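Local coordinates for phosphoribosylaminoimidazole-succinocarboxamide synthase (Pyrococcus horikoshii, PDB 4O7T), which catalyses the ATP-dependent joining of L-aspartate to the carboxylate of 5-amino-1-(5-phospho-D-ribosyl)imidazole-4-carboxylate, giving SAICAR in de novo purine biosynthesis, at residues A[31-36]-A[212-217]; A[86-91]-A[144-149]; A[94-99]-A[108-113]; A[23-28]-A[76-81]. All blocks are in the same frame, centred on the assembly; numbering follows the deposited sequence. Where two conformers were deposited one is given.

Contact 1 of 4, residues A[31-36]-A[212-217]; sequences ATAFDG and VFRFDK. With ASP (aspartic acid), chain D.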
# COMPACT_ATOMS: atom_id res chain seq x y z
N ALA A 31 -19.58 -14.53 14.17
CA ALA A 31 -18.89 -14.29 12.91
C ALA A 31 -19.38 -12.99 12.27
O ALA A 31 -20.59 -12.71 12.26
CB ALA A 31 -19.08 -15.47 11.96
N THR A 32 -18.44 -12.18 11.77
CA THR A 32 -18.77 -10.96 11.02
C THR A 32 -17.95 -10.85 9.74
O THR A 32 -16.84 -11.38 9.65
CB THR A 32 -18.56 -9.66 11.84
OG1 THR A 32 -17.16 -9.39 11.95
CG2 THR A 32 -19.15 -9.77 13.23
N ALA A 33 -18.49 -10.16 8.75
CA ALA A 33 -17.79 -9.95 7.49
C ALA A 33 -18.16 -8.60 6.94
O ALA A 33 -19.09 -7.95 7.43
CB ALA A 33 -18.13 -11.04 6.49
N PHE A 34 -17.41 -8.18 5.93
CA PHE A 34 -17.64 -6.93 5.21
C PHE A 34 -17.74 -5.77 6.19
O PHE A 34 -18.77 -5.12 6.34
CB PHE A 34 -18.87 -7.06 4.30
CG PHE A 34 -18.83 -8.29 3.43
CD1 PHE A 34 -17.79 -8.50 2.53
CD2 PHE A 34 -19.84 -9.26 3.51
CE1 PHE A 34 -17.74 -9.63 1.73
CE2 PHE A 34 -19.80 -10.39 2.71
CZ PHE A 34 -18.75 -10.58 1.82
N ASP A 35 -16.62 -5.54 6.88
CA ASP A 35 -16.48 -4.50 7.89
C ASP A 35 -17.62 -4.60 8.90
O ASP A 35 -18.28 -3.61 9.20
CB ASP A 35 -16.44 -3.11 7.23
CG ASP A 35 -15.24 -2.28 7.67
OD1 ASP A 35 -14.57 -2.68 8.64
OD2 ASP A 35 -14.96 -1.24 7.04
N GLY A 36 -17.85 -5.82 9.40
CA GLY A 36 -18.85 -6.08 10.43
C GLY A 36 -20.32 -5.92 10.05
O GLY A 36 -21.20 -6.02 10.91
N VAL A 212 -16.57 -19.43 3.12
CA VAL A 212 -17.84 -20.18 3.15
C VAL A 212 -18.98 -19.32 3.73
O VAL A 212 -20.09 -19.29 3.19
CB VAL A 212 -17.65 -21.51 3.92
CG1 VAL A 212 -18.98 -22.13 4.32
CG2 VAL A 212 -16.83 -22.49 3.08
N PHE A 213 -18.70 -18.61 4.83
CA PHE A 213 -19.66 -17.66 5.40
C PHE A 213 -19.71 -16.35 4.61
O PHE A 213 -20.79 -15.82 4.35
CB PHE A 213 -19.36 -17.41 6.88
CG PHE A 213 -20.02 -16.17 7.45
CD1 PHE A 213 -21.41 -16.10 7.60
CD2 PHE A 213 -19.25 -15.10 7.86
CE1 PHE A 213 -22.01 -14.97 8.14
CE2 PHE A 213 -19.85 -13.97 8.41
CZ PHE A 213 -21.23 -13.91 8.54
N ARG A 214 -18.55 -15.83 4.23
CA ARG A 214 -18.50 -14.55 3.51
C ARG A 214 -19.36 -14.58 2.23
O ARG A 214 -20.06 -13.61 1.94
CB ARG A 214 -17.06 -14.15 3.18
CG ARG A 214 -16.23 -13.67 4.37
CD ARG A 214 -14.89 -13.14 3.88
NE ARG A 214 -13.92 -12.95 4.96
CZ ARG A 214 -12.91 -13.77 5.24
NH1 ARG A 214 -12.10 -13.49 6.24
NH2 ARG A 214 -12.70 -14.87 4.51
N PHE A 215 -19.30 -15.68 1.48
CA PHE A 215 -19.95 -15.74 0.16
C PHE A 215 -20.98 -16.87 0.02
O PHE A 215 -21.31 -17.27 -1.10
CB PHE A 215 -18.89 -15.83 -0.95
CG PHE A 215 -17.91 -14.69 -0.95
CD1 PHE A 215 -18.34 -13.39 -1.24
CD2 PHE A 215 -16.58 -14.90 -0.62
CE1 PHE A 215 -17.45 -12.33 -1.22
CE2 PHE A 215 -15.68 -13.84 -0.59
CZ PHE A 215 -16.12 -12.56 -0.89
N ASP A 216 -21.47 -17.37 1.15
CA ASP A 216 -22.51 -18.41 1.19
C ASP A 216 -22.13 -19.64 0.36
O ASP A 216 -22.93 -20.15 -0.42
CB ASP A 216 -23.86 -17.83 0.75
CG ASP A 216 -24.27 -16.60 1.55
OD1 ASP A 216 -24.06 -16.58 2.78
OD2 ASP A 216 -24.78 -15.64 0.95
N LYS A 217 -20.90 -20.11 0.55
CA LYS A 217 -20.38 -21.24 -0.21
C LYS A 217 -20.77 -22.58 0.40
O LYS A 217 -20.38 -23.63 -0.10
CB LYS A 217 -18.85 -21.16 -0.31
CG LYS A 217 -18.30 -20.16 -1.31
CD LYS A 217 -16.87 -19.80 -0.90
CE LYS A 217 -16.07 -19.21 -2.04
NZ LYS A 217 -15.41 -20.29 -2.81
N ASP D . -14.87 -9.84 5.34
CA ASP D . -13.82 -9.26 6.24
C ASP D . -13.46 -10.19 7.40
O ASP D . -14.05 -10.10 8.48
CB ASP D . -14.26 -7.90 6.80
CG ASP D . -13.98 -6.76 5.85
OD1 ASP D . -13.76 -5.63 6.34
OD2 ASP D . -13.99 -6.98 4.62
OXT ASP D . -12.56 -11.01 7.28
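Ala31 CB sits over one face of the Phe213 ring, a CH-pi contact 4.3 Å from the ring centroid and 24° off the normal, while the carbonyl carbon of Thr32 meets the rim of that ring close to its plane. The Phe34 ring carries Ala33 CB on one face, offset toward the rim, and presents its own edge to the face of Phe215 in an offset edge-to-face pair, the planes 60° apart and the centroids separated by 5.8 Å. At that edge Phe34 CZ also lies 3.3 Å from the carbonyl oxygen of Arg214. The two segments bring the end of strand 30-33 against the end of the short helix 211-214, and the bound aspartate, a substrate of the ligase, is reached from both. Extended from CG to NE, the Arg214 side chain runs past Ala33 CB and turns the guanidinium edge to the ligand: NH1 donates a fairly straight bond to aspartate OXT at 2.7 Å, and NE adds a weak one to the same oxygen. Arg214 NH2 is salt-bridged to Asp211. Lys210 NZ bonds both to the ligand and to Thr32 O, and Lys38 makes a cation-pi contact with Phe213.

Contact 2 of 4, residues A[86-91]-A[144-149]; sequences YPLEVV and DEIKKI. With TMP (thymidine-5'-phosphate), chain B.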
# COMPACT_ATOMS: atom_id res chain seq x y z
N TYR A 86 1.51 -4.06 18.05
CA TYR A 86 1.66 -3.19 16.89
C TYR A 86 0.27 -3.00 16.30
O TYR A 86 -0.50 -3.94 16.24
CB TYR A 86 2.57 -3.82 15.84
CG TYR A 86 4.01 -3.87 16.26
CD1 TYR A 86 4.79 -2.72 16.20
CD2 TYR A 86 4.60 -5.05 16.69
CE1 TYR A 86 6.13 -2.73 16.56
CE2 TYR A 86 5.94 -5.08 17.05
CZ TYR A 86 6.70 -3.92 16.98
OH TYR A 86 8.04 -3.90 17.34
N PRO A 87 -0.05 -1.78 15.85
CA PRO A 87 -1.36 -1.58 15.22
C PRO A 87 -1.35 -2.04 13.74
O PRO A 87 -1.62 -1.23 12.83
CB PRO A 87 -1.58 -0.07 15.36
CG PRO A 87 -0.20 0.52 15.36
CD PRO A 87 0.70 -0.51 16.00
N LEU A 88 -1.05 -3.32 13.51
CA LEU A 88 -0.94 -3.88 12.15
C LEU A 88 -1.68 -5.19 11.97
O LEU A 88 -1.80 -6.01 12.89
CB LEU A 88 0.54 -4.11 11.76
CG LEU A 88 1.52 -2.92 11.74
CD1 LEU A 88 2.96 -3.41 11.63
CD2 LEU A 88 1.18 -1.95 10.62
N GLU A 89 -2.18 -5.37 10.75
CA GLU A 89 -2.53 -6.69 10.27
C GLU A 89 -1.55 -6.99 9.13
O GLU A 89 -1.41 -6.19 8.20
CB GLU A 89 -4.01 -6.74 9.85
CG GLU A 89 -4.92 -6.43 11.03
CD GLU A 89 -6.41 -6.55 10.75
OE1 GLU A 89 -7.19 -6.01 11.57
OE2 GLU A 89 -6.82 -7.18 9.75
N VAL A 90 -0.83 -8.10 9.26
CA VAL A 90 0.22 -8.46 8.33
C VAL A 90 -0.29 -9.64 7.51
O VAL A 90 -0.52 -10.73 8.04
CB VAL A 90 1.53 -8.83 9.07
CG1 VAL A 90 2.67 -9.09 8.07
CG2 VAL A 90 1.92 -7.70 10.02
N VAL A 91 -0.47 -9.41 6.22
CA VAL A 91 -1.11 -10.41 5.39
C VAL A 91 -0.06 -11.03 4.46
O VAL A 91 0.66 -10.32 3.74
CB VAL A 91 -2.31 -9.82 4.58
CG1 VAL A 91 -2.87 -10.86 3.61
CG2 VAL A 91 -3.40 -9.32 5.51
N ASP A 144 13.63 -1.28 10.87
CA ASP A 144 14.19 -2.51 11.45
C ASP A 144 13.07 -3.42 11.96
O ASP A 144 13.08 -4.64 11.75
CB ASP A 144 15.13 -2.14 12.61
CG ASP A 144 15.45 -3.32 13.51
OD1 ASP A 144 16.18 -4.23 13.07
OD2 ASP A 144 14.97 -3.33 14.67
N GLU A 145 12.11 -2.82 12.65
CA GLU A 145 10.97 -3.55 13.19
C GLU A 145 10.09 -4.16 12.09
O GLU A 145 9.75 -5.34 12.16
CB GLU A 145 10.13 -2.65 14.10
CG GLU A 145 10.72 -2.44 15.49
CD GLU A 145 9.99 -1.35 16.22
OE1 GLU A 145 10.21 -0.17 15.89
OE2 GLU A 145 9.18 -1.65 17.11
N ILE A 146 9.75 -3.35 11.08
CA ILE A 146 8.96 -3.83 9.93
C ILE A 146 9.66 -5.02 9.28
O ILE A 146 9.05 -6.06 9.06
CB ILE A 146 8.71 -2.71 8.90
CG1 ILE A 146 7.62 -1.75 9.40
CG2 ILE A 146 8.33 -3.29 7.54
CD1 ILE A 146 6.26 -2.40 9.64
N LYS A 147 10.96 -4.87 9.01
CA LYS A 147 11.78 -5.94 8.46
C LYS A 147 11.78 -7.25 9.28
O LYS A 147 11.65 -8.32 8.70
CB LYS A 147 13.22 -5.45 8.24
CG LYS A 147 13.41 -4.62 6.98
CD LYS A 147 14.86 -4.20 6.80
CE LYS A 147 15.00 -3.21 5.65
NZ LYS A 147 16.21 -2.35 5.84
N LYS A 148 11.95 -7.15 10.60
CA LYS A 148 11.83 -8.33 11.48
C LYS A 148 10.43 -8.96 11.39
O LYS A 148 10.30 -10.19 11.30
CB LYS A 148 12.11 -7.99 12.95
CG LYS A 148 13.59 -7.93 13.33
CD LYS A 148 13.74 -7.56 14.81
CE LYS A 148 15.20 -7.51 15.26
NZ LYS A 148 15.94 -6.43 14.55
N ILE A 149 9.40 -8.12 11.42
CA ILE A 149 8.00 -8.57 11.29
C ILE A 149 7.77 -9.33 9.97
O ILE A 149 7.19 -10.43 9.99
CB ILE A 149 7.01 -7.38 11.40
CG1 ILE A 149 6.97 -6.84 12.84
CG2 ILE A 149 5.61 -7.76 10.91
CD1 ILE A 149 6.35 -5.46 12.98
P TMP B . -8.34 -9.92 2.01
O1P TMP B . -9.67 -9.48 2.50
O2P TMP B . -7.31 -8.81 2.04
O3P TMP B . -8.33 -10.77 0.75
O5' TMP B . -7.90 -10.95 3.16
C5' TMP B . -6.61 -11.58 3.18
C4' TMP B . -6.54 -12.58 4.33
O4' TMP B . -6.53 -11.90 5.58
C3' TMP B . -7.72 -13.56 4.37
O3' TMP B . -7.19 -14.84 4.65
C2' TMP B . -8.53 -13.21 5.59
C1' TMP B . -7.60 -12.35 6.43
N1 TMP B . -8.32 -11.21 7.03
C2 TMP B . -8.53 -11.17 8.43
O2 TMP B . -8.10 -12.10 9.14
N3 TMP B . -9.17 -10.14 9.02
C4 TMP B . -9.65 -9.13 8.27
O4 TMP B . -10.27 -8.18 8.81
C5 TMP B . -9.45 -9.13 6.80
C5M TMP B . -9.97 -8.01 5.92
C6 TMP B . -8.78 -10.21 6.24
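With CG anti to its carbonyl carbon (chi1 -71°), Tyr86 reaches toward helix 143-165, and Ile149, with CD1 anti to CA, extends that methyl to meet it. The methyl stands nearly straight above the ring centre, 4.1 Å from the centroid, a well-centred CH-pi contact. At the ring's edge the phenol OH donates a short hydrogen bond of 2.5 Å to Glu145 OE2. The oxygen is met on its anti side, a little out of the carboxylate plane, and ring and carboxylate are turned 62° against each other. The same OE2 is salt-bridged to Lys180, which probably stabilises the carboxylate in its charged form, while Glu145 OE1 is bonded to Ser142. Next along the strand, Leu88 CD1 touches Ile146 CD1 at 4.0 Å, the two side chains at about a right angle, and also reaches Ile149 CD1. Farther along, Val90 CG2 meets Ile149 CG2 at 3.8 Å. A leucine in place of Tyr86 would probably leave Glu145 OE2 without its hydroxyl partner and Ile149 CD1 without the flat face on which it rests. The axes of strand 88-91 and helix 144-149 come within 11.5 Å at an angle of 44°, a helix packed on a sheet. The opposite side of the strand turns Glu89 and Val91 toward bound thymidine-5'-phosphate; strands 111-121 and 169-180 flank it in the sheet, and Ile186 of strand 186-188 touches both Tyr86 and Ile149.

Contact 3 of 4, residues A[94-99]-A[108-113]; sequences NVVAGS and EGYELP. With TMP (thymidine-5'-phosphate), chain B.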
# COMPACT_ATOMS: atom_id res chain seq x y z
N ASN A 94 -0.08 -16.31 -1.08
CA ASN A 94 0.58 -17.28 -1.98
C ASN A 94 -0.19 -17.45 -3.29
O ASN A 94 0.42 -17.64 -4.35
CB ASN A 94 0.70 -18.64 -1.29
CG ASN A 94 1.52 -18.56 -0.01
OD1 ASN A 94 2.64 -18.07 -0.02
ND2 ASN A 94 0.95 -19.05 1.10
N VAL A 95 -1.51 -17.37 -3.20
CA VAL A 95 -2.42 -17.61 -4.32
C VAL A 95 -3.37 -16.41 -4.38
O VAL A 95 -3.82 -15.94 -3.33
CB VAL A 95 -3.20 -18.93 -4.09
CG1 VAL A 95 -4.33 -19.08 -5.08
CG2 VAL A 95 -2.24 -20.13 -4.18
N VAL A 96 -3.62 -15.87 -5.58
CA VAL A 96 -4.52 -14.72 -5.73
C VAL A 96 -5.95 -15.02 -5.28
O VAL A 96 -6.58 -15.99 -5.74
CB VAL A 96 -4.53 -14.13 -7.16
CG1 VAL A 96 -5.52 -12.99 -7.27
CG2 VAL A 96 -3.14 -13.66 -7.55
N ALA A 97 -6.44 -14.19 -4.37
CA ALA A 97 -7.81 -14.30 -3.84
C ALA A 97 -8.19 -12.99 -3.17
O ALA A 97 -7.33 -12.16 -2.92
CB ALA A 97 -7.89 -15.44 -2.83
N GLY A 98 -9.47 -12.83 -2.85
CA GLY A 98 -9.93 -11.68 -2.06
C GLY A 98 -9.52 -10.34 -2.61
O GLY A 98 -9.58 -10.12 -3.84
N SER A 99 -9.08 -9.44 -1.73
CA SER A 99 -8.76 -8.06 -2.13
C SER A 99 -7.59 -7.94 -3.11
O SER A 99 -7.46 -6.93 -3.83
CB SER A 99 -8.48 -7.18 -0.90
OG SER A 99 -7.24 -7.55 -0.31
N GLU A 108 -8.47 -15.05 -9.69
CA GLU A 108 -8.63 -15.89 -8.52
C GLU A 108 -7.97 -17.24 -8.77
O GLU A 108 -8.28 -17.90 -9.77
CB GLU A 108 -10.13 -16.10 -8.32
CG GLU A 108 -10.47 -17.14 -7.27
CD GLU A 108 -10.95 -16.52 -5.98
OE1 GLU A 108 -11.37 -17.28 -5.09
OE2 GLU A 108 -10.91 -15.28 -5.85
N GLY A 109 -7.06 -17.66 -7.90
CA GLY A 109 -6.40 -18.96 -8.09
C GLY A 109 -5.04 -18.91 -8.76
O GLY A 109 -4.32 -19.90 -8.79
N TYR A 110 -4.68 -17.75 -9.30
CA TYR A 110 -3.34 -17.55 -9.85
C TYR A 110 -2.28 -17.83 -8.78
O TYR A 110 -2.33 -17.29 -7.68
CB TYR A 110 -3.23 -16.13 -10.37
CG TYR A 110 -1.95 -15.79 -11.11
CD1 TYR A 110 -1.92 -15.75 -12.51
CD2 TYR A 110 -0.78 -15.44 -10.41
CE1 TYR A 110 -0.77 -15.40 -13.20
CE2 TYR A 110 0.38 -15.08 -11.09
CZ TYR A 110 0.38 -15.07 -12.48
OH TYR A 110 1.52 -14.71 -13.15
N GLU A 111 -1.32 -18.69 -9.12
CA GLU A 111 -0.22 -19.00 -8.23
C GLU A 111 0.87 -17.93 -8.31
O GLU A 111 1.48 -17.75 -9.37
CB GLU A 111 0.39 -20.33 -8.61
CG GLU A 111 1.72 -20.63 -7.93
CD GLU A 111 1.57 -21.77 -6.96
OE1 GLU A 111 0.64 -21.69 -6.12
OE2 GLU A 111 2.36 -22.74 -7.05
N LEU A 112 1.12 -17.22 -7.21
CA LEU A 112 2.14 -16.17 -7.21
C LEU A 112 3.56 -16.74 -7.35
O LEU A 112 3.84 -17.80 -6.80
CB LEU A 112 2.04 -15.28 -5.96
CG LEU A 112 0.72 -14.53 -5.82
CD1 LEU A 112 0.56 -13.98 -4.41
CD2 LEU A 112 0.59 -13.42 -6.86
N PRO A 113 4.45 -16.03 -8.09
CA PRO A 113 5.82 -16.52 -8.28
C PRO A 113 6.59 -16.51 -6.96
O PRO A 113 7.54 -17.27 -6.80
CB PRO A 113 6.43 -15.54 -9.31
CG PRO A 113 5.58 -14.30 -9.24
CD PRO A 113 4.20 -14.75 -8.81
P TMP B . -8.34 -9.92 2.01
O1P TMP B . -9.67 -9.48 2.50
O2P TMP B . -7.31 -8.81 2.04
O3P TMP B . -8.33 -10.77 0.75
O5' TMP B . -7.90 -10.95 3.16
C5' TMP B . -6.61 -11.58 3.18
C4' TMP B . -6.54 -12.58 4.33
O4' TMP B . -6.53 -11.90 5.58
C3' TMP B . -7.72 -13.56 4.37
O3' TMP B . -7.19 -14.84 4.65
C2' TMP B . -8.53 -13.21 5.59
C1' TMP B . -7.60 -12.35 6.43
N1 TMP B . -8.32 -11.21 7.03
C2 TMP B . -8.53 -11.17 8.43
O2 TMP B . -8.10 -12.10 9.14
N3 TMP B . -9.17 -10.14 9.02
C4 TMP B . -9.65 -9.13 8.27
O4 TMP B . -10.27 -8.18 8.81
C5 TMP B . -9.45 -9.13 6.80
C5M TMP B . -9.97 -8.01 5.92
C6 TMP B . -8.78 -10.21 6.24
O HOH W 1 -11.48 -14.60 -3.30
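Val96 is gripped by the second segment through both of its backbone polar atoms: its N donates to Tyr110 O at 2.8 Å, in the carbonyl plane and nearly straight at 169°, and its O accepts from Gly109 N at 2.8 Å. A third bond, Leu112 N to Asn94 O, lies on the other side of the single antiparallel bridge, the non-hydrogen-bonded pair Val95 with Glu111. Side chains close in around the backbone. Val96 CG2, anti to its carbonyl carbon, packs on Tyr110 CB at 3.7 Å and on Leu112 CD2, while Val95 CG1 rests against Gly109 CA. At the other end, a water accepts from Gly98 N at 2.7 Å and donates to Glu108 OE2, whose carboxylate is also salt-bridged to Lys101. The pairing closes the loop between the two segments, and Ser99, at the end of 94-99, binds the phosphate of thymidine-5'-phosphate. Ser99 OG donates to O2P at 2.7 Å and Ser99 N to O3P at 2.9 Å. Gly98 adopts a positive phi, and a side chain there would run into O3P. In the next shell Asn94 ND2 is held by Asn157 OD1 and Leu171 O, Val95 lies against Ile170 and Trp200, and Pro113 packs on Val138 of the second subunit. Two neutral donors from Ser99 thus engage separate phosphate oxygens; Arg93 and Arg198 also bond to the nucleotide, and their positive charges would probably favour an anionic ligand.

Contact 4 of 4, residues A[23-28]-A[76-81]; sequences LIMEFK and NRLIVE. With ADP (adenosine-5'-diphosphate), chain C.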
# COMPACT_ATOMS: atom_id res chain seq x y z
N LEU A 23 -2.99 -12.55 29.82
CA LEU A 23 -4.43 -12.41 29.73
C LEU A 23 -5.10 -13.66 29.16
O LEU A 23 -4.43 -14.61 28.75
CB LEU A 23 -4.82 -11.14 28.95
CG LEU A 23 -4.48 -11.05 27.47
CD1 LEU A 23 -5.64 -10.40 26.73
CD2 LEU A 23 -3.20 -10.27 27.26
N ILE A 24 -6.42 -13.65 29.19
CA ILE A 24 -7.21 -14.74 28.64
C ILE A 24 -7.69 -14.31 27.27
O ILE A 24 -8.17 -13.20 27.10
CB ILE A 24 -8.42 -15.10 29.56
CG1 ILE A 24 -7.94 -15.75 30.86
CG2 ILE A 24 -9.42 -16.00 28.83
CD1 ILE A 24 -7.06 -16.98 30.67
N MET A 25 -7.51 -15.18 26.28
CA MET A 25 -8.07 -14.95 24.96
C MET A 25 -9.20 -15.95 24.77
O MET A 25 -8.97 -17.16 24.67
CB MET A 25 -7.00 -15.11 23.87
CG MET A 25 -7.50 -14.82 22.46
SD MET A 25 -6.19 -14.66 21.22
CE MET A 25 -5.55 -16.33 21.14
N GLU A 26 -10.42 -15.45 24.70
CA GLU A 26 -11.60 -16.29 24.57
C GLU A 26 -12.21 -16.16 23.18
O GLU A 26 -12.49 -15.05 22.74
CB GLU A 26 -12.62 -15.91 25.64
CG GLU A 26 -13.94 -16.66 25.62
CD GLU A 26 -14.90 -16.10 26.65
OE1 GLU A 26 -15.97 -15.58 26.25
OE2 GLU A 26 -14.57 -16.15 27.85
N PHE A 27 -12.43 -17.29 22.52
CA PHE A 27 -13.01 -17.33 21.18
C PHE A 27 -14.54 -17.50 21.25
O PHE A 27 -15.04 -18.41 21.91
CB PHE A 27 -12.40 -18.49 20.39
CG PHE A 27 -10.93 -18.31 20.05
CD1 PHE A 27 -10.55 -17.99 18.75
CD2 PHE A 27 -9.94 -18.49 21.00
CE1 PHE A 27 -9.21 -17.85 18.41
CE2 PHE A 27 -8.60 -18.34 20.68
CZ PHE A 27 -8.23 -18.02 19.38
N LYS A 28 -15.26 -16.63 20.56
CA LYS A 28 -16.72 -16.62 20.60
C LYS A 28 -17.28 -17.28 19.35
O LYS A 28 -16.57 -17.42 18.36
CB LYS A 28 -17.26 -15.19 20.77
CG LYS A 28 -16.75 -14.46 22.01
CD LYS A 28 -17.19 -13.00 22.03
N ASN A 76 -12.93 -22.73 25.19
CA ASN A 76 -12.70 -21.76 24.14
C ASN A 76 -11.68 -20.68 24.53
O ASN A 76 -11.51 -19.70 23.82
CB ASN A 76 -14.03 -21.10 23.75
CG ASN A 76 -15.04 -22.09 23.18
OD1 ASN A 76 -14.81 -23.31 23.14
ND2 ASN A 76 -16.18 -21.57 22.72
N ARG A 77 -11.01 -20.88 25.67
CA ARG A 77 -10.11 -19.87 26.24
C ARG A 77 -8.65 -20.31 26.19
O ARG A 77 -8.30 -21.45 26.52
CB ARG A 77 -10.50 -19.56 27.69
CG ARG A 77 -11.96 -19.17 27.91
CD ARG A 77 -12.30 -19.04 29.40
NE ARG A 77 -12.30 -20.34 30.08
CZ ARG A 77 -13.39 -21.04 30.38
NH1 ARG A 77 -14.60 -20.58 30.07
NH2 ARG A 77 -13.28 -22.22 31.00
N LEU A 78 -7.78 -19.39 25.76
CA LEU A 78 -6.33 -19.63 25.81
C LEU A 78 -5.67 -18.66 26.77
O LEU A 78 -6.13 -17.53 26.93
CB LEU A 78 -5.65 -19.48 24.43
CG LEU A 78 -6.19 -20.04 23.11
CD1 LEU A 78 -5.04 -20.07 22.10
CD2 LEU A 78 -6.83 -21.40 23.24
N ILE A 79 -4.58 -19.11 27.39
CA ILE A 79 -3.75 -18.23 28.20
C ILE A 79 -2.63 -17.72 27.30
O ILE A 79 -1.92 -18.51 26.69
CB ILE A 79 -3.13 -18.94 29.43
CG1 ILE A 79 -4.23 -19.56 30.31
CG2 ILE A 79 -2.30 -17.96 30.24
CD1 ILE A 79 -3.72 -20.53 31.37
N VAL A 80 -2.50 -16.41 27.21
CA VAL A 80 -1.48 -15.81 26.36
C VAL A 80 -0.71 -14.71 27.07
O VAL A 80 -1.21 -14.09 28.02
CB VAL A 80 -2.05 -15.25 25.02
CG1 VAL A 80 -2.60 -16.37 24.14
CG2 VAL A 80 -3.09 -14.16 25.26
N GLU A 81 0.50 -14.48 26.59
CA GLU A 81 1.35 -13.40 27.03
C GLU A 81 0.78 -12.05 26.62
O GLU A 81 0.46 -11.84 25.45
CB GLU A 81 2.73 -13.58 26.40
CG GLU A 81 3.82 -12.75 27.04
CD GLU A 81 5.14 -12.83 26.29
OE1 GLU A 81 5.24 -13.57 25.28
OE2 GLU A 81 6.08 -12.14 26.72
PB ADP C . -8.72 -8.81 16.03
O1B ADP C . -7.24 -8.82 16.31
O2B ADP C . -9.17 -9.71 14.91
O3B ADP C . -9.30 -7.42 16.00
PA ADP C . -10.55 -8.86 18.23
O1A ADP C . -10.88 -7.46 17.77
O2A ADP C . -11.65 -9.89 18.36
O3A ADP C . -9.37 -9.51 17.33
O5' ADP C . -9.85 -8.71 19.68
C5' ADP C . -8.49 -9.06 19.93
C4' ADP C . -7.67 -7.83 20.30
O4' ADP C . -6.64 -8.21 21.22
C3' ADP C . -6.95 -7.25 19.09
O3' ADP C . -6.89 -5.82 19.23
C2' ADP C . -5.55 -7.83 19.18
O2' ADP C . -4.55 -6.99 18.60
C1' ADP C . -5.35 -7.93 20.68
N9 ADP C . -4.35 -8.97 21.06
C8 ADP C . -4.15 -10.17 20.49
N7 ADP C . -3.14 -10.84 21.11
C5 ADP C . -2.69 -10.07 22.11
C6 ADP C . -1.64 -10.14 23.16
N6 ADP C . -0.86 -11.23 23.29
N1 ADP C . -1.49 -9.09 24.00
C2 ADP C . -2.25 -7.98 23.91
N3 ADP C . -3.22 -7.85 22.98
C4 ADP C . -3.48 -8.83 22.07
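Met25 lies alongside Leu78 and points the same way, its CE methyl 3.9 Å from Leu78 CD1 on a face shared with Leu23 and Val80. These are neighbouring central strands, 22-27 and 77-81, of a four-stranded antiparallel sheet. Met25 and Leu78 bond to each other through both backbone N-H groups, as do Leu23 and Val80, and Phe27 N donates to Asn76 O to continue the ladder. Phe27 turns its ring edge to Leu78 CG, with CE2 at 3.8 Å, and helix 45-62 covers this end through Asn49, Ser53 and Val54. On the opposite face, which carries Ile24, Glu26, Arg77 and Ile79, Ile24 meets two neighbours: CG2, anti to the backbone N, touches Arg77 CB, while CD1 reaches Ile79 CG1 at 3.8 Å. An alanine at Ile24 would lose both branches and is likely to open a gap beside Ile79 and the aliphatic part of Arg77. Glu26 and Arg77 lie side by side on this face, in contact through their CG atoms at 3.9 Å; Arg77 NE bonds to Ala73 O. The strand pair ends at bound ADP, where Leu23 CD2 lies 3.9 Å from adenine N1 and the exocyclic N6 donates to Glu81 O at 2.6 Å.

How the contacts relate
Each contact touches a bound ligand. Contact 4 meets the adenine of ADP, contact 1 holds the aspartate substrate, and contacts 2 and 3 both touch thymidine-5'-phosphate. Arg214 of contact 1 comes about 4 Å from that nucleotide, its side chain thus lying near two ligands. Contacts 2 and 3 reach the same sheet, in which strands 84-93 and 111-121 are neighbours, yet their centres are 22 Å apart. Contacts 1 and 3 approach to about 6 Å between nearest atoms, whereas contacts 3 and 4 lie on opposite sides of the chain's centre, 32 Å between centres. Along the sequence, contacts 2 and 3 are nested within contact 1, and contact 4 crosses it.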